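PDB 3QA9: CoA binding domain protein from Escherichia coli, which belongs to the CoA-binding domain family and has a Rossmann-like fold, with a parallel sheet flanked by helices. Local coordinates for residues P84-I95 with N107-A117. Sequence-based numbering, arbitrary orientation.
Sequences PAKAWRFVVYAI and NTYYPLAARQA
Ala-113 meets Ala-87, Trp-88 and Val-91 where helices 87-95 and 111-117 pack closely. The axes come within 8.7 Å and run nearly parallel, 9° apart, a spacing that small side chains permit: CB of Ala-113 is 3.8 Å from the backbone N of Trp-88 and 4.1 Å from CB of Ala-87. Val-91 extends this seam with both branches. Its CG1, anti to the backbone N (chi1 161°), reaches CB of Ala-117 at 3.8 Å, while CG2 turns to the methyl of Ala-113. Beneath the seam, Ala-87 also touches Phe-104 of strand 101-104, and Ala-117 touches Ile-124 of strand 123-126, so the two helices pack side by side on neighbouring strands of the parallel sheet, as in a Rossmann-like fold.

A second close spot lies at the N-terminal end, where Pro-84 sets its CG 3.4 Å from Asn-107 O and its CA makes a CA-H...O contact with Thr-108 O (angle at H 139°). Tyr-110, the N-cap residue, holds CG anti to its own N; its CB lies 3.2 Å from Pro-84 O, and CD1 packs on Pro-84 CB.

The fit is looser at exposed Gln-116, whose extended chain lays its amide across Val-92, NE2 3.7 Å from CG2; Ile-95 CD1 stays 4.0 Å from Gln-116 O. Without conventional hydrogen bonds between the segments, their pairing probably depends on burying apolar surface (529 Å² over both sides) and on the shared sheet.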
loop_
_atom_site.group_PDB
_atom_site.type_symbol
_atom_site.label_atom_id
_atom_site.label_comp_id
_atom_site.label_asym_id
_atom_site.label_seq_id
_atom_site.Cartn_x
_atom_site.Cartn_y
_atom_site.Cartn_z
ATOM N N PRO A 84 0.468 10.766 -9.007
ATOM C CA PRO A 84 -0.995 10.860 -8.981
ATOM C C PRO A 84 -1.725 10.554 -10.293
ATOM O O PRO A 84 -2.757 9.882 -10.296
ATOM C CB PRO A 84 -1.233 12.291 -8.518
ATOM C CG PRO A 84 -0.106 12.509 -7.562
ATOM C CD PRO A 84 1.073 11.928 -8.332
ATOM N N ALA A 85 -1.198 11.047 -11.408
ATOM C CA ALA A 85 -1.840 10.836 -12.704
ATOM C C ALA A 85 -1.890 9.379 -13.141
ATOM O O ALA A 85 -2.612 9.037 -14.079
ATOM C CB ALA A 85 -1.141 11.669 -13.769
ATOM N N LYS A 86 -1.127 8.524 -12.466
ATOM C CA LYS A 86 -1.080 7.101 -12.809
ATOM C C LYS A 86 -1.884 6.216 -11.868
ATOM O O LYS A 86 -2.095 5.039 -12.144
ATOM C CB LYS A 86 0.364 6.611 -12.781
ATOM C CG LYS A 86 1.275 7.286 -13.758
ATOM C CD LYS A 86 2.695 6.940 -13.458
ATOM C CE LYS A 86 3.592 7.884 -14.198
ATOM N NZ LYS A 86 4.967 7.412 -14.125
ATOM N N ALA A 87 -2.339 6.779 -10.761
ATOM C CA ALA A 87 -3.049 5.983 -9.772
ATOM C C ALA A 87 -4.333 5.295 -10.210
ATOM O O ALA A 87 -4.627 4.194 -9.748
ATOM C CB ALA A 87 -3.319 6.819 -8.535
ATOM N N TRP A 88 -5.096 5.930 -11.097
ATOM C CA TRP A 88 -6.367 5.360 -11.546
ATOM C C TRP A 88 -6.249 3.902 -11.967
ATOM O O TRP A 88 -7.081 3.065 -11.638
ATOM C CB TRP A 88 -6.937 6.169 -12.722
ATOM C CG TRP A 88 -6.153 6.040 -14.005
ATOM C CD1 TRP A 88 -5.059 6.771 -14.383
ATOM C CD2 TRP A 88 -6.364 5.072 -15.041
ATOM N NE1 TRP A 88 -4.586 6.326 -15.596
ATOM C CE2 TRP A 88 -5.380 5.300 -16.034
ATOM C CE3 TRP A 88 -7.323 4.069 -15.255
ATOM C CZ2 TRP A 88 -5.286 4.512 -17.190
ATOM C CZ3 TRP A 88 -7.231 3.289 -16.407
ATOM C CH2 TRP A 88 -6.235 3.534 -17.371
ATOM N N ARG A 89 -5.193 3.627 -12.711
ATOM C CA ARG A 89 -4.894 2.308 -13.250
ATOM C C ARG A 89 -4.824 1.246 -12.154
ATOM O O ARG A 89 -5.488 0.214 -12.206
ATOM C CB ARG A 89 -3.561 2.439 -13.979
ATOM C CG ARG A 89 -3.058 1.289 -14.775
ATOM C CD ARG A 89 -1.859 1.789 -15.609
ATOM N NE ARG A 89 -0.546 1.335 -15.139
ATOM C CZ ARG A 89 0.584 2.047 -15.174
ATOM N NH1 ARG A 89 0.616 3.288 -15.636
ATOM N NH2 ARG A 89 1.714 1.484 -14.787
ATOM N N PHE A 90 -4.015 1.515 -11.145
ATOM C CA PHE A 90 -3.854 0.583 -10.055
ATOM C C PHE A 90 -5.107 0.450 -9.227
ATOM O O PHE A 90 -5.361 -0.588 -8.637
ATOM C CB PHE A 90 -2.655 1.012 -9.235
ATOM C CG PHE A 90 -1.427 1.085 -10.067
ATOM C CD1 PHE A 90 -0.929 2.305 -10.488
ATOM C CD2 PHE A 90 -0.740 -0.078 -10.391
ATOM C CE1 PHE A 90 0.188 2.366 -11.311
ATOM C CE2 PHE A 90 0.371 -0.043 -11.206
ATOM C CZ PHE A 90 0.868 1.194 -11.634
ATOM N N VAL A 91 -5.908 1.500 -9.200
ATOM C CA VAL A 91 -7.163 1.433 -8.483
ATOM C C VAL A 91 -8.131 0.500 -9.201
ATOM O O VAL A 91 -8.798 -0.309 -8.578
ATOM C CB VAL A 91 -7.791 2.810 -8.364
ATOM C CG1 VAL A 91 -9.280 2.686 -8.040
ATOM C CG2 VAL A 91 -7.069 3.569 -7.285
ATOM N N VAL A 92 -8.204 0.617 -10.519
ATOM C CA VAL A 92 -9.094 -0.246 -11.296
ATOM C C VAL A 92 -8.686 -1.690 -11.066
ATOM O O VAL A 92 -9.526 -2.579 -10.903
ATOM C CB VAL A 92 -9.014 0.064 -12.801
ATOM C CG1 VAL A 92 -9.746 -1.019 -13.592
ATOM C CG2 VAL A 92 -9.630 1.421 -13.074
ATOM N N TYR A 93 -7.381 -1.919 -11.061
ATOM C CA TYR A 93 -6.861 -3.243 -10.819
ATOM C C TYR A 93 -7.146 -3.725 -9.424
ATOM O O TYR A 93 -7.434 -4.897 -9.219
ATOM C CB TYR A 93 -5.364 -3.270 -11.096
ATOM C CG TYR A 93 -5.123 -3.316 -12.560
ATOM C CD1 TYR A 93 -6.001 -4.016 -13.361
ATOM C CD2 TYR A 93 -4.047 -2.675 -13.149
ATOM C CE1 TYR A 93 -5.834 -4.098 -14.701
ATOM C CE2 TYR A 93 -3.853 -2.753 -14.521
ATOM C CZ TYR A 93 -4.770 -3.473 -15.280
ATOM O OH TYR A 93 -4.641 -3.644 -16.623
ATOM N N ALA A 94 -7.074 -2.812 -8.466
ATOM C CA ALA A 94 -7.347 -3.153 -7.079
ATOM C C ALA A 94 -8.799 -3.584 -6.934
ATOM O O ALA A 94 -9.123 -4.485 -6.151
ATOM C CB ALA A 94 -7.073 -1.957 -6.175
ATOM N N ILE A 95 -9.676 -2.934 -7.689
ATOM C CA ILE A 95 -11.100 -3.258 -7.643
ATOM C C ILE A 95 -11.313 -4.646 -8.229
ATOM O O ILE A 95 -11.987 -5.490 -7.639
ATOM C CB ILE A 95 -11.918 -2.229 -8.441
ATOM C CG1 ILE A 95 -11.814 -0.858 -7.765
ATOM C CG2 ILE A 95 -13.373 -2.667 -8.538
ATOM C CD1 ILE A 95 -12.367 0.293 -8.600
ATOM N N ASN A 107 2.115 12.297 -1.335
ATOM C CA ASN A 107 2.216 12.845 -2.675
ATOM C C ASN A 107 1.737 11.960 -3.806
ATOM O O ASN A 107 2.108 12.186 -4.949
ATOM C CB ASN A 107 3.656 13.253 -2.957
ATOM C CG ASN A 107 4.229 14.099 -1.865
ATOM O OD1 ASN A 107 5.224 13.737 -1.252
ATOM N ND2 ASN A 107 3.595 15.223 -1.595
ATOM N N THR A 108 0.936 10.946 -3.502
ATOM C CA THR A 108 0.435 10.057 -4.540
ATOM C C THR A 108 -1.067 10.198 -4.745
ATOM O O THR A 108 -1.607 9.708 -5.731
ATOM C CB THR A 108 0.707 8.574 -4.224
ATOM O OG1 THR A 108 -0.090 8.167 -3.100
ATOM C CG2 THR A 108 2.185 8.343 -3.922
ATOM N N TYR A 109 -1.733 10.874 -3.815
ATOM C CA TYR A 109 -3.177 11.051 -3.888
ATOM C C TYR A 109 -3.688 11.712 -5.168
ATOM O O TYR A 109 -3.138 12.709 -5.628
ATOM C CB TYR A 109 -3.659 11.876 -2.692
ATOM C CG TYR A 109 -5.163 12.081 -2.637
ATOM C CD1 TYR A 109 -6.019 11.032 -2.301
ATOM C CD2 TYR A 109 -5.727 13.332 -2.894
ATOM C CE1 TYR A 109 -7.406 11.227 -2.216
ATOM C CE2 TYR A 109 -7.106 13.537 -2.810
ATOM C CZ TYR A 109 -7.937 12.484 -2.469
ATOM O OH TYR A 109 -9.295 12.693 -2.347
ATOM N N TYR A 110 -4.753 11.139 -5.723
ATOM C CA TYR A 110 -5.422 11.664 -6.900
ATOM C C TYR A 110 -6.909 11.437 -6.658
ATOM O O TYR A 110 -7.400 10.313 -6.692
ATOM C CB TYR A 110 -4.937 10.973 -8.171
ATOM C CG TYR A 110 -5.316 11.727 -9.423
ATOM C CD1 TYR A 110 -4.783 12.986 -9.696
ATOM C CD2 TYR A 110 -6.185 11.168 -10.342
ATOM C CE1 TYR A 110 -5.118 13.671 -10.856
ATOM C CE2 TYR A 110 -6.533 11.829 -11.491
ATOM C CZ TYR A 110 -5.988 13.076 -11.751
ATOM O OH TYR A 110 -6.319 13.711 -12.914
ATOM N N PRO A 111 -7.642 12.529 -6.399
ATOM C CA PRO A 111 -9.080 12.573 -6.118
ATOM C C PRO A 111 -9.947 11.655 -6.952
ATOM O O PRO A 111 -10.728 10.881 -6.425
ATOM C CB PRO A 111 -9.455 14.031 -6.373
ATOM C CG PRO A 111 -8.240 14.772 -6.132
ATOM C CD PRO A 111 -7.094 13.889 -6.559
ATOM N N LEU A 112 -9.841 11.776 -8.267
ATOM C CA LEU A 112 -10.666 10.952 -9.145
ATOM C C LEU A 112 -10.449 9.464 -8.915
ATOM O O LEU A 112 -11.409 8.694 -8.889
ATOM C CB LEU A 112 -10.402 11.303 -10.607
ATOM C CG LEU A 112 -10.856 12.712 -11.001
ATOM C CD1 LEU A 112 -10.455 12.982 -12.436
ATOM C CD2 LEU A 112 -12.363 12.849 -10.825
ATOM N N ALA A 113 -9.195 9.060 -8.746
ATOM C CA ALA A 113 -8.881 7.650 -8.508
ATOM C C ALA A 113 -9.481 7.214 -7.175
ATOM O O ALA A 113 -10.059 6.129 -7.062
ATOM C CB ALA A 113 -7.364 7.441 -8.494
ATOM N N ALA A 114 -9.339 8.064 -6.166
ATOM C CA ALA A 114 -9.873 7.758 -4.839
ATOM C C ALA A 114 -11.383 7.567 -4.881
ATOM O O ALA A 114 -11.919 6.620 -4.303
ATOM C CB ALA A 114 -9.517 8.879 -3.858
ATOM N N ARG A 115 -12.070 8.468 -5.571
ATOM C CA ARG A 115 -13.522 8.389 -5.674
ATOM C C ARG A 115 -13.960 7.098 -6.362
ATOM O O ARG A 115 -14.898 6.437 -5.929
ATOM C CB ARG A 115 -14.051 9.626 -6.414
ATOM C CG ARG A 115 -15.577 9.693 -6.642
ATOM C CD ARG A 115 -16.391 9.631 -5.341
ATOM N NE ARG A 115 -16.055 10.667 -4.365
ATOM C CZ ARG A 115 -16.628 11.869 -4.284
ATOM N NH1 ARG A 115 -17.588 12.216 -5.128
ATOM N NH2 ARG A 115 -16.248 12.719 -3.336
ATOM N N GLN A 116 -13.266 6.719 -7.420
ATOM C CA GLN A 116 -13.604 5.484 -8.110
ATOM C C GLN A 116 -13.492 4.293 -7.157
ATOM O O GLN A 116 -14.363 3.438 -7.108
ATOM C CB GLN A 116 -12.687 5.298 -9.315
ATOM C CG GLN A 116 -13.118 4.177 -10.205
ATOM C CD GLN A 116 -12.268 4.102 -11.443
ATOM O OE1 GLN A 116 -11.179 4.671 -11.494
ATOM N NE2 GLN A 116 -12.752 3.398 -12.450
ATOM N N ALA A 117 -12.422 4.246 -6.383
ATOM C CA ALA A 117 -12.259 3.159 -5.417
ATOM C C ALA A 117 -13.380 3.189 -4.389
ATOM O O ALA A 117 -13.977 2.160 -4.082
ATOM C CB ALA A 117 -10.935 3.273 -4.710
#